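Local coordinates for immunity protein (Neisseria meningitidis, PDB 4Q7O), which probably protects the cell that makes it by neutralising the toxin of a contact-dependent growth-inhibition system, at residues Ile8-Asn19 with His109-Phe118; Phe27-Glu35 with Phe53-Glu61. One frame throughout, in Å; residues are numbered along the deposited sequence.

Interaction 1. Residues Ile8-Asn19 with His109-Phe118; sequences IFLNLNKKSINN and HYFNIAISDF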
loop_
_atom_site.group_PDB
_atom_site.type_symbol
_atom_site.label_atom_id
_atom_site.label_comp_id
_atom_site.label_asym_id
_atom_site.label_seq_id
_atom_site.Cartn_x
_atom_site.Cartn_y
_atom_site.Cartn_z
ATOM N N ILE B 8 -5.313 9.064 -7.219
ATOM C CA ILE B 8 -5.247 10.490 -6.880
ATOM C C ILE B 8 -4.302 10.819 -5.720
ATOM O O ILE B 8 -3.986 11.985 -5.488
ATOM C CB ILE B 8 -6.636 11.102 -6.541
ATOM C CG1 ILE B 8 -7.185 10.520 -5.235
ATOM C CG2 ILE B 8 -7.608 10.915 -7.692
ATOM C CD1 ILE B 8 -8.284 11.353 -4.608
ATOM N N PHE B 9 -3.859 9.806 -4.986
ATOM C CA PHE B 9 -3.047 10.050 -3.796
ATOM C C PHE B 9 -1.565 10.122 -4.131
ATOM O O PHE B 9 -0.746 9.369 -3.607
ATOM C CB PHE B 9 -3.344 9.006 -2.717
ATOM C CG PHE B 9 -4.720 9.138 -2.138
ATOM C CD1 PHE B 9 -5.024 10.194 -1.286
ATOM C CD2 PHE B 9 -5.726 8.247 -2.480
ATOM C CE1 PHE B 9 -6.308 10.346 -0.760
ATOM C CE2 PHE B 9 -7.006 8.388 -1.951
ATOM C CZ PHE B 9 -7.294 9.440 -1.089
ATOM N N LEU B 10 -1.225 11.063 -4.997
ATOM C CA LEU B 10 0.124 11.132 -5.535
ATOM C C LEU B 10 1.153 11.418 -4.448
ATOM O O LEU B 10 2.144 10.699 -4.306
ATOM C CB LEU B 10 0.207 12.185 -6.641
ATOM C CG LEU B 10 -0.717 11.931 -7.836
ATOM C CD1 LEU B 10 -0.572 13.028 -8.878
ATOM C CD2 LEU B 10 -0.440 10.570 -8.457
ATOM N N ASN B 11 0.917 12.467 -3.671
ATOM C CA ASN B 11 1.862 12.832 -2.624
ATOM C C ASN B 11 1.815 11.917 -1.407
ATOM O O ASN B 11 2.849 11.634 -0.790
ATOM C CB ASN B 11 1.701 14.296 -2.246
ATOM C CG ASN B 11 2.042 15.209 -3.401
ATOM O OD1 ASN B 11 3.043 14.994 -4.092
ATOM N ND2 ASN B 11 1.202 16.208 -3.643
ATOM N N LEU B 12 0.624 11.430 -1.080
ATOM C CA LEU B 12 0.476 10.486 0.025
ATOM C C LEU B 12 1.242 9.210 -0.254
ATOM O O LEU B 12 1.970 8.725 0.604
ATOM C CB LEU B 12 -1.005 10.178 0.277
ATOM C CG LEU B 12 -1.450 9.258 1.425
ATOM C CD1 LEU B 12 -1.363 7.778 1.059
ATOM C CD2 LEU B 12 -0.688 9.557 2.724
ATOM N N ASN B 13 1.064 8.657 -1.448
ATOM C CA ASN B 13 1.734 7.414 -1.791
ATOM C C ASN B 13 3.240 7.565 -1.793
ATOM O O ASN B 13 3.950 6.692 -1.312
ATOM C CB ASN B 13 1.269 6.890 -3.159
ATOM C CG ASN B 13 0.039 6.016 -3.062
ATOM O OD1 ASN B 13 0.112 4.871 -2.598
ATOM N ND2 ASN B 13 -1.090 6.528 -3.532
ATOM N N LYS B 14 3.735 8.660 -2.355
ATOM C CA LYS B 14 5.179 8.877 -2.385
ATOM C C LYS B 14 5.760 8.839 -0.970
ATOM O O LYS B 14 6.714 8.106 -0.692
ATOM C CB LYS B 14 5.498 10.201 -3.074
ATOM C CG LYS B 14 6.961 10.588 -3.051
ATOM C CD LYS B 14 7.203 11.814 -3.927
ATOM C CE LYS B 14 8.650 12.265 -3.874
ATOM N NZ LYS B 14 8.896 13.437 -4.768
ATOM N N LYS B 15 5.164 9.604 -0.066
ATOM C CA LYS B 15 5.703 9.700 1.281
ATOM C C LYS B 15 5.552 8.390 2.037
ATOM O O LYS B 15 6.504 7.899 2.633
ATOM C CB LYS B 15 5.053 10.844 2.062
ATOM C CG LYS B 15 5.776 11.193 3.350
ATOM C CD LYS B 15 6.934 12.154 3.079
ATOM C CE LYS B 15 6.437 13.570 2.811
ATOM N NZ LYS B 15 7.545 14.510 2.477
ATOM N N SER B 16 4.368 7.799 1.979
ATOM C CA SER B 16 4.129 6.585 2.738
ATOM C C SER B 16 4.972 5.405 2.233
ATOM O O SER B 16 5.538 4.661 3.035
ATOM C CB SER B 16 2.633 6.253 2.790
ATOM O OG SER B 16 2.105 6.056 1.491
ATOM N N ILE B 17 5.063 5.237 0.917
ATOM C CA ILE B 17 5.892 4.180 0.351
ATOM C C ILE B 17 7.359 4.383 0.717
ATOM O O ILE B 17 8.045 3.442 1.121
ATOM C CB ILE B 17 5.702 4.068 -1.182
ATOM C CG1 ILE B 17 4.306 3.520 -1.484
ATOM C CG2 ILE B 17 6.783 3.191 -1.817
ATOM C CD1 ILE B 17 3.907 3.673 -2.933
ATOM N N ASN B 18 7.847 5.613 0.613
ATOM C CA ASN B 18 9.237 5.870 0.968
ATOM C C ASN B 18 9.531 5.659 2.452
ATOM O O ASN B 18 10.675 5.421 2.832
ATOM C CB ASN B 18 9.676 7.259 0.497
ATOM C CG ASN B 18 9.955 7.299 -0.990
ATOM O OD1 ASN B 18 10.326 6.283 -1.591
ATOM N ND2 ASN B 18 9.780 8.464 -1.594
ATOM N N ASN B 19 8.496 5.736 3.281
ATOM C CA ASN B 19 8.625 5.470 4.719
ATOM C C ASN B 19 8.328 4.016 5.104
ATOM O O ASN B 19 8.309 3.682 6.297
ATOM C CB ASN B 19 7.702 6.391 5.526
ATOM C CG ASN B 19 8.164 7.845 5.530
ATOM O OD1 ASN B 19 9.322 8.150 5.230
ATOM N ND2 ASN B 19 7.257 8.754 5.903
ATOM N N HIS B 109 0.554 14.172 9.751
ATOM C CA HIS B 109 1.344 14.472 8.558
ATOM C C HIS B 109 0.742 13.749 7.350
ATOM O O HIS B 109 0.460 14.366 6.320
ATOM C CB HIS B 109 2.789 14.034 8.837
ATOM C CG HIS B 109 3.746 14.207 7.697
ATOM N ND1 HIS B 109 4.182 15.441 7.266
ATOM C CD2 HIS B 109 4.421 13.292 6.964
ATOM C CE1 HIS B 109 5.056 15.279 6.287
ATOM N NE2 HIS B 109 5.222 13.984 6.085
ATOM N N TYR B 110 0.507 12.449 7.482
ATOM C CA TYR B 110 -0.107 11.695 6.390
ATOM C C TYR B 110 -1.511 12.177 6.050
ATOM O O TYR B 110 -1.859 12.289 4.880
ATOM C CB TYR B 110 -0.159 10.210 6.721
ATOM C CG TYR B 110 1.161 9.479 6.644
ATOM C CD1 TYR B 110 2.056 9.715 5.606
ATOM C CD2 TYR B 110 1.500 8.527 7.604
ATOM C CE1 TYR B 110 3.252 9.029 5.523
ATOM C CE2 TYR B 110 2.703 7.831 7.529
ATOM C CZ TYR B 110 3.575 8.092 6.490
ATOM O OH TYR B 110 4.760 7.408 6.404
ATOM N N PHE B 111 -2.326 12.439 7.065
ATOM C CA PHE B 111 -3.701 12.873 6.817
ATOM C C PHE B 111 -3.750 14.223 6.109
ATOM O O PHE B 111 -4.597 14.459 5.247
ATOM C CB PHE B 111 -4.511 12.900 8.117
ATOM C CG PHE B 111 -5.129 11.576 8.466
ATOM C CD1 PHE B 111 -4.349 10.428 8.569
ATOM C CD2 PHE B 111 -6.495 11.471 8.673
ATOM C CE1 PHE B 111 -4.922 9.204 8.886
ATOM C CE2 PHE B 111 -7.074 10.250 8.991
ATOM C CZ PHE B 111 -6.286 9.118 9.099
ATOM N N ASN B 112 -2.830 15.109 6.466
ATOM C CA ASN B 112 -2.780 16.421 5.847
ATOM C C ASN B 112 -2.383 16.302 4.375
ATOM O O ASN B 112 -2.923 16.998 3.510
ATOM C CB ASN B 112 -1.811 17.322 6.609
ATOM C CG ASN B 112 -1.892 18.754 6.158
ATOM O OD1 ASN B 112 -2.948 19.391 6.244
ATOM N ND2 ASN B 112 -0.776 19.279 5.685
ATOM N N ILE B 113 -1.450 15.399 4.093
ATOM C CA ILE B 113 -1.065 15.115 2.713
ATOM C C ILE B 113 -2.203 14.456 1.932
ATOM O O ILE B 113 -2.506 14.843 0.799
ATOM C CB ILE B 113 0.194 14.236 2.666
ATOM C CG1 ILE B 113 1.393 14.997 3.240
ATOM C CG2 ILE B 113 0.490 13.796 1.244
ATOM C CD1 ILE B 113 2.596 14.114 3.504
ATOM N N ALA B 114 -2.846 13.467 2.545
ATOM C CA ALA B 114 -3.952 12.757 1.902
ATOM C C ALA B 114 -5.134 13.667 1.578
ATOM O O ALA B 114 -5.706 13.584 0.491
ATOM C CB ALA B 114 -4.407 11.588 2.752
ATOM N N ILE B 115 -5.511 14.533 2.509
ATOM C CA ILE B 115 -6.654 15.406 2.257
ATOM C C ILE B 115 -6.310 16.456 1.197
ATOM O O ILE B 115 -7.168 16.878 0.429
ATOM C CB ILE B 115 -7.221 16.022 3.552
ATOM C CG1 ILE B 115 -8.682 16.454 3.345
ATOM C CG2 ILE B 115 -6.351 17.179 4.054
ATOM C CD1 ILE B 115 -9.339 16.958 4.625
ATOM N N SER B 116 -5.039 16.844 1.145
ATOM C CA SER B 116 -4.534 17.704 0.088
ATOM C C SER B 116 -4.682 17.030 -1.276
ATOM O O SER B 116 -5.194 17.641 -2.221
ATOM C CB SER B 116 -3.066 18.043 0.337
ATOM O OG SER B 116 -2.523 18.716 -0.777
ATOM N N ASP B 117 -4.211 15.786 -1.386
ATOM C CA ASP B 117 -4.389 15.023 -2.625
ATOM C C ASP B 117 -5.860 15.002 -3.025
ATOM O O ASP B 117 -6.206 15.213 -4.192
ATOM C CB ASP B 117 -3.911 13.567 -2.469
ATOM C CG ASP B 117 -2.392 13.423 -2.432
ATOM O OD1 ASP B 117 -1.671 14.303 -2.945
ATOM O OD2 ASP B 117 -1.915 12.395 -1.905
ATOM N N PHE B 118 -6.725 14.758 -2.047
ATOM C CA PHE B 118 -8.153 14.658 -2.311
ATOM C C PHE B 118 -8.751 15.975 -2.813
ATOM O O PHE B 118 -9.463 15.999 -3.821
ATOM C CB PHE B 118 -8.904 14.171 -1.067
ATOM C CG PHE B 118 -10.393 14.122 -1.257
ATOM C CD1 PHE B 118 -10.974 13.129 -2.037
ATOM C CD2 PHE B 118 -11.212 15.075 -0.676
ATOM C CE1 PHE B 118 -12.348 13.089 -2.224
ATOM C CE2 PHE B 118 -12.588 15.041 -0.862
ATOM C CZ PHE B 118 -13.156 14.046 -1.635
HETATM O O HOH W 1 -4.541 14.530 -6.282
HETATM O O HOH W 2 -0.955 16.735 -1.872
#
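D117 OD1 is gripped twice: by the N-H of N11, with N11 N 3.3 Å from D117 OD1 and tilted out of the carboxylate plane, and by a water, lodged between N11 ND2 and S116 OG, that donates to it. The N-H of L12 meets OD2 on its syn lone pair, with L12 N 2.8 Å from D117 OD2 and an angle of 158° at the hydrogen. With F9 as the N-cap residue of helix 10-18, D117 works much as a capping acid would, but from another helix; its negative charge facing a helix N terminus is probably stabilising. On the same turn, N13 ND2 folds back on F9 O, which thereby accepts from N13 N and N13 ND2 on opposite faces of its plane.

Beyond this polar end the helices run nearly antiparallel, at 151°, with axes 8.0 Å apart. L12 is a knob among Y110, I113, A114 and D117. Its CG, anti to the backbone N (chi1 -177°), rests 4.0 Å from A114 CB, while CD2 reaches the Y110 ring. K15 bends at its second and third torsions, laying CE against the edge of the H109 ring, 3.5 Å from NE2. At the far end N19 ND2 donates to Y110 OH over 2.9 Å, in the plane of its own amide; the same hydroxyl is also hydrogen-bonded to H21 ND1, its stronger partner.

The pair joins the N-terminal helix 10-18 to helix 104-121, and L10 and N13 also touch the second subunit. Helix 22-34 packs against both, E29 on F9 and F28 on A114, whereas helix 37-46 meets A114, I115 and F118, and helix 126-139 meets I115 and F118.

Interaction 2. Residues Phe27-Glu35 with Phe53-Glu61; sequences FFETIYQFE and FGVIGAQYE
F27, A58 and V55 bury the most surface where helix 22-34 meets the hairpin of strands 52-55 and 58-62. With CG anti to the backbone N (chi1 178°), the F27 ring reaches the second strand. Its CD1 packs on A58 CB at 3.9 Å, Q59 N lies at the ring edge, and CZ meets the edge of the Y60 ring, 3.4 Å from CD2. The two ring planes are inclined at 53°, so the pair is neither a stack nor a T. I31, one turn on, lays CD1 over one face of the F27 ring and touches F53 CE2 at 4.0 Å; I31 and F53 pass alongside, pointing opposite ways. I31 CG1 bridges A58 CB and V55 CG2.

V55 opens the type II turn that ends at A58, and both direct their side chains at the helix. E35, just past the helical end, bends at chi2 (-73°) to bring OE2 to 3.5 Å from V55 CB. Two waters donate to that oxygen, one accepting from I56 N and the other donating to I56 O; a third water joins G57 O to T30 OG1, which is also hydrogen-bonded to I26 O within the helix.

F89 meets F27 edge-to-face, and C43 of helix 37-46 touches both F27 and F53.

The chemistry divides the interface in two. Aromatic and aliphatic groups make the direct helix-to-sheet packing, while polar atoms at the turn meet through water. Close fit of side chains, rather than direct polar bonding, probably does much to set how the helix lies on the hairpin, and E35 OE2 keeps two waters beside V55.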
loop_
_atom_site.group_PDB
_atom_site.type_symbol
_atom_site.label_atom_id
_atom_site.label_comp_id
_atom_site.label_asym_id
_atom_site.label_seq_id
_atom_site.Cartn_x
_atom_site.Cartn_y
_atom_site.Cartn_z
ATOM N N PHE B 27 -4.830 2.053 3.026
ATOM C CA PHE B 27 -5.933 2.605 3.807
ATOM C C PHE B 27 -6.688 3.684 3.027
ATOM O O PHE B 27 -7.903 3.602 2.841
ATOM C CB PHE B 27 -5.394 3.168 5.127
ATOM C CG PHE B 27 -6.441 3.813 5.986
ATOM C CD1 PHE B 27 -7.167 3.068 6.905
ATOM C CD2 PHE B 27 -6.682 5.175 5.902
ATOM C CE1 PHE B 27 -8.130 3.667 7.697
ATOM C CE2 PHE B 27 -7.651 5.774 6.688
ATOM C CZ PHE B 27 -8.370 5.023 7.584
ATOM N N PHE B 28 -5.967 4.688 2.548
ATOM C CA PHE B 28 -6.629 5.779 1.850
ATOM C C PHE B 28 -7.194 5.384 0.491
ATOM O O PHE B 28 -8.315 5.763 0.163
ATOM C CB PHE B 28 -5.727 7.013 1.764
ATOM C CG PHE B 28 -5.686 7.788 3.035
ATOM C CD1 PHE B 28 -6.807 8.489 3.456
ATOM C CD2 PHE B 28 -4.550 7.805 3.825
ATOM C CE1 PHE B 28 -6.795 9.203 4.640
ATOM C CE2 PHE B 28 -4.534 8.518 5.007
ATOM C CZ PHE B 28 -5.658 9.214 5.415
ATOM N N GLU B 29 -6.451 4.600 -0.283
ATOM C CA GLU B 29 -6.938 4.242 -1.609
ATOM C C GLU B 29 -8.184 3.380 -1.549
ATOM O O GLU B 29 -9.120 3.565 -2.327
ATOM C CB GLU B 29 -5.863 3.539 -2.437
ATOM C CG GLU B 29 -6.338 3.092 -3.824
ATOM C CD GLU B 29 -6.872 4.222 -4.698
ATOM O OE1 GLU B 29 -6.530 5.401 -4.465
ATOM O OE2 GLU B 29 -7.638 3.920 -5.638
ATOM N N THR B 30 -8.213 2.440 -0.615
ATOM C CA THR B 30 -9.347 1.529 -0.569
ATOM C C THR B 30 -10.614 2.221 -0.047
ATOM O O THR B 30 -11.708 1.956 -0.534
ATOM C CB THR B 30 -9.026 0.219 0.180
ATOM O OG1 THR B 30 -8.629 0.519 1.516
ATOM C CG2 THR B 30 -7.905 -0.535 -0.521
ATOM N N ILE B 31 -10.475 3.118 0.924
ATOM C CA ILE B 31 -11.631 3.894 1.376
ATOM C C ILE B 31 -12.146 4.820 0.274
ATOM O O ILE B 31 -13.347 4.891 0.014
ATOM C CB ILE B 31 -11.302 4.700 2.636
ATOM C CG1 ILE B 31 -11.033 3.739 3.793
ATOM C CG2 ILE B 31 -12.425 5.673 2.976
ATOM C CD1 ILE B 31 -10.434 4.401 4.993
ATOM N N TYR B 32 -11.234 5.522 -0.383
ATOM C CA TYR B 32 -11.616 6.419 -1.466
ATOM C C TYR B 32 -12.367 5.710 -2.591
ATOM O O TYR B 32 -13.377 6.203 -3.089
ATOM C CB TYR B 32 -10.371 7.108 -2.024
ATOM C CG TYR B 32 -10.610 7.880 -3.296
ATOM C CD1 TYR B 32 -11.242 9.115 -3.274
ATOM C CD2 TYR B 32 -10.193 7.382 -4.521
ATOM C CE1 TYR B 32 -11.455 9.835 -4.445
ATOM C CE2 TYR B 32 -10.397 8.089 -5.690
ATOM C CZ TYR B 32 -11.030 9.311 -5.651
ATOM O OH TYR B 32 -11.226 10.009 -6.820
ATOM N N GLN B 33 -11.883 4.548 -2.999
ATOM C CA GLN B 33 -12.472 3.908 -4.162
ATOM C C GLN B 33 -13.813 3.227 -3.855
ATOM O O GLN B 33 -14.631 3.034 -4.750
ATOM C CB GLN B 33 -11.495 2.897 -4.759
ATOM C CG GLN B 33 -11.296 1.682 -3.897
ATOM C CD GLN B 33 -10.235 0.758 -4.439
ATOM O OE1 GLN B 33 -9.451 1.134 -5.318
ATOM N NE2 GLN B 33 -10.193 -0.461 -3.911
ATOM N N PHE B 34 -14.038 2.862 -2.597
ATOM C CA PHE B 34 -15.170 2.010 -2.254
ATOM C C PHE B 34 -16.267 2.750 -1.490
ATOM O O PHE B 34 -17.459 2.515 -1.707
ATOM C CB PHE B 34 -14.669 0.808 -1.456
ATOM C CG PHE B 34 -15.723 -0.191 -1.131
ATOM C CD1 PHE B 34 -16.145 -1.101 -2.084
ATOM C CD2 PHE B 34 -16.273 -0.242 0.138
ATOM C CE1 PHE B 34 -17.121 -2.036 -1.782
ATOM C CE2 PHE B 34 -17.243 -1.175 0.451
ATOM C CZ PHE B 34 -17.671 -2.069 -0.510
ATOM N N GLU B 35 -15.869 3.647 -0.599
ATOM C CA GLU B 35 -16.829 4.400 0.194
ATOM C C GLU B 35 -17.204 5.700 -0.506
ATOM O O GLU B 35 -16.550 6.111 -1.461
ATOM C CB GLU B 35 -16.244 4.700 1.573
ATOM C CG GLU B 35 -15.737 3.471 2.319
ATOM C CD GLU B 35 -16.842 2.569 2.850
ATOM O OE1 GLU B 35 -17.989 3.035 3.019
ATOM O OE2 GLU B 35 -16.549 1.384 3.124
ATOM N N PHE B 53 -11.948 5.347 13.442
ATOM C CA PHE B 53 -12.806 5.227 12.280
ATOM C C PHE B 53 -12.640 3.827 11.739
ATOM O O PHE B 53 -11.530 3.309 11.705
ATOM C CB PHE B 53 -12.388 6.237 11.208
ATOM C CG PHE B 53 -13.133 6.085 9.905
ATOM C CD1 PHE B 53 -14.340 6.739 9.700
ATOM C CD2 PHE B 53 -12.621 5.289 8.885
ATOM C CE1 PHE B 53 -15.019 6.600 8.507
ATOM C CE2 PHE B 53 -13.300 5.142 7.689
ATOM C CZ PHE B 53 -14.502 5.798 7.500
ATOM N N GLY B 54 -13.732 3.223 11.292
ATOM C CA GLY B 54 -13.655 1.875 10.773
ATOM C C GLY B 54 -14.705 1.560 9.726
ATOM O O GLY B 54 -15.878 1.902 9.876
ATOM N N VAL B 55 -14.249 0.928 8.650
ATOM C CA VAL B 55 -15.109 0.344 7.636
ATOM C C VAL B 55 -14.657 -1.090 7.428
ATOM O O VAL B 55 -13.667 -1.526 8.018
ATOM C CB VAL B 55 -15.025 1.111 6.299
ATOM C CG1 VAL B 55 -15.640 2.488 6.446
ATOM C CG2 VAL B 55 -13.571 1.209 5.825
ATOM N N ILE B 56 -15.377 -1.832 6.596
ATOM C CA ILE B 56 -14.943 -3.186 6.293
ATOM C C ILE B 56 -13.608 -3.101 5.552
ATOM O O ILE B 56 -13.504 -2.446 4.508
ATOM C CB ILE B 56 -15.992 -3.983 5.485
ATOM C CG1 ILE B 56 -17.286 -4.120 6.292
ATOM C CG2 ILE B 56 -15.445 -5.358 5.133
ATOM C CD1 ILE B 56 -18.417 -4.821 5.551
ATOM N N GLY B 57 -12.574 -3.702 6.137
ATOM C CA GLY B 57 -11.265 -3.757 5.509
ATOM C C GLY B 57 -10.327 -2.589 5.765
ATOM O O GLY B 57 -9.253 -2.532 5.167
ATOM N N ALA B 58 -10.712 -1.656 6.636
ATOM C CA ALA B 58 -9.841 -0.523 6.951
ATOM C C ALA B 58 -10.267 0.176 8.225
ATOM O O ALA B 58 -11.433 0.508 8.390
ATOM C CB ALA B 58 -9.820 0.472 5.799
ATOM N N GLN B 59 -9.316 0.437 9.113
ATOM C CA GLN B 59 -9.633 1.167 10.332
ATOM C C GLN B 59 -8.407 1.827 10.933
ATOM O O GLN B 59 -7.269 1.436 10.656
ATOM C CB GLN B 59 -10.247 0.230 11.377
ATOM C CG GLN B 59 -9.258 -0.801 11.905
ATOM C CD GLN B 59 -9.791 -1.594 13.084
ATOM O OE1 GLN B 59 -10.673 -1.133 13.812
ATOM N NE2 GLN B 59 -9.250 -2.790 13.284
ATOM N N TYR B 60 -8.653 2.823 11.775
ATOM C CA TYR B 60 -7.629 3.322 12.686
ATOM C C TYR B 60 -8.213 3.550 14.065
ATOM O O TYR B 60 -9.422 3.751 14.225
ATOM C CB TYR B 60 -6.929 4.596 12.172
ATOM C CG TYR B 60 -7.830 5.811 12.005
ATOM C CD1 TYR B 60 -8.257 6.559 13.107
ATOM C CD2 TYR B 60 -8.241 6.222 10.739
ATOM C CE1 TYR B 60 -9.086 7.671 12.952
ATOM C CE2 TYR B 60 -9.063 7.334 10.568
ATOM C CZ TYR B 60 -9.483 8.054 11.681
ATOM O OH TYR B 60 -10.297 9.161 11.538
ATOM N N GLU B 61 -7.339 3.543 15.061
ATOM C CA GLU B 61 -7.734 3.842 16.420
ATOM C C GLU B 61 -6.515 4.384 17.143
ATOM O O GLU B 61 -5.461 3.742 17.150
ATOM C CB GLU B 61 -8.246 2.571 17.099
ATOM C CG GLU B 61 -8.818 2.745 18.485
ATOM C CD GLU B 61 -9.190 1.407 19.101
ATOM O OE1 GLU B 61 -8.793 0.365 18.533
ATOM O OE2 GLU B 61 -9.878 1.396 20.142
HETATM O O HOH W 3 -8.419 -2.118 2.714
HETATM O O HOH W 4 -17.435 -0.668 4.797
HETATM O O HOH W 5 -14.137 0.018 2.747
#

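In the fold
From the N terminus, the chain runs through helix 10-18 and turns directly into helix 22-34, which supplies the first half of interaction 2. Helix 37-46 follows, and the hairpin of strands 52-55 and 58-62 then closes that short loop. Strands 86-91 and 98-103 complete the antiparallel sheet before helix 104-121 returns to the first helix, closing the long loop of interaction 1, inside which interaction 2 is nested. Their centres are 15 Å apart, yet they touch: I8 and F9 pack on Y32, and F111 meets F28 edge-to-face. Helix 22-34 thus touches helices 10-18 and 104-121 as well as the hairpin, while F111 also meets Y60 of the sheet directly, and both contacts reach the second subunit.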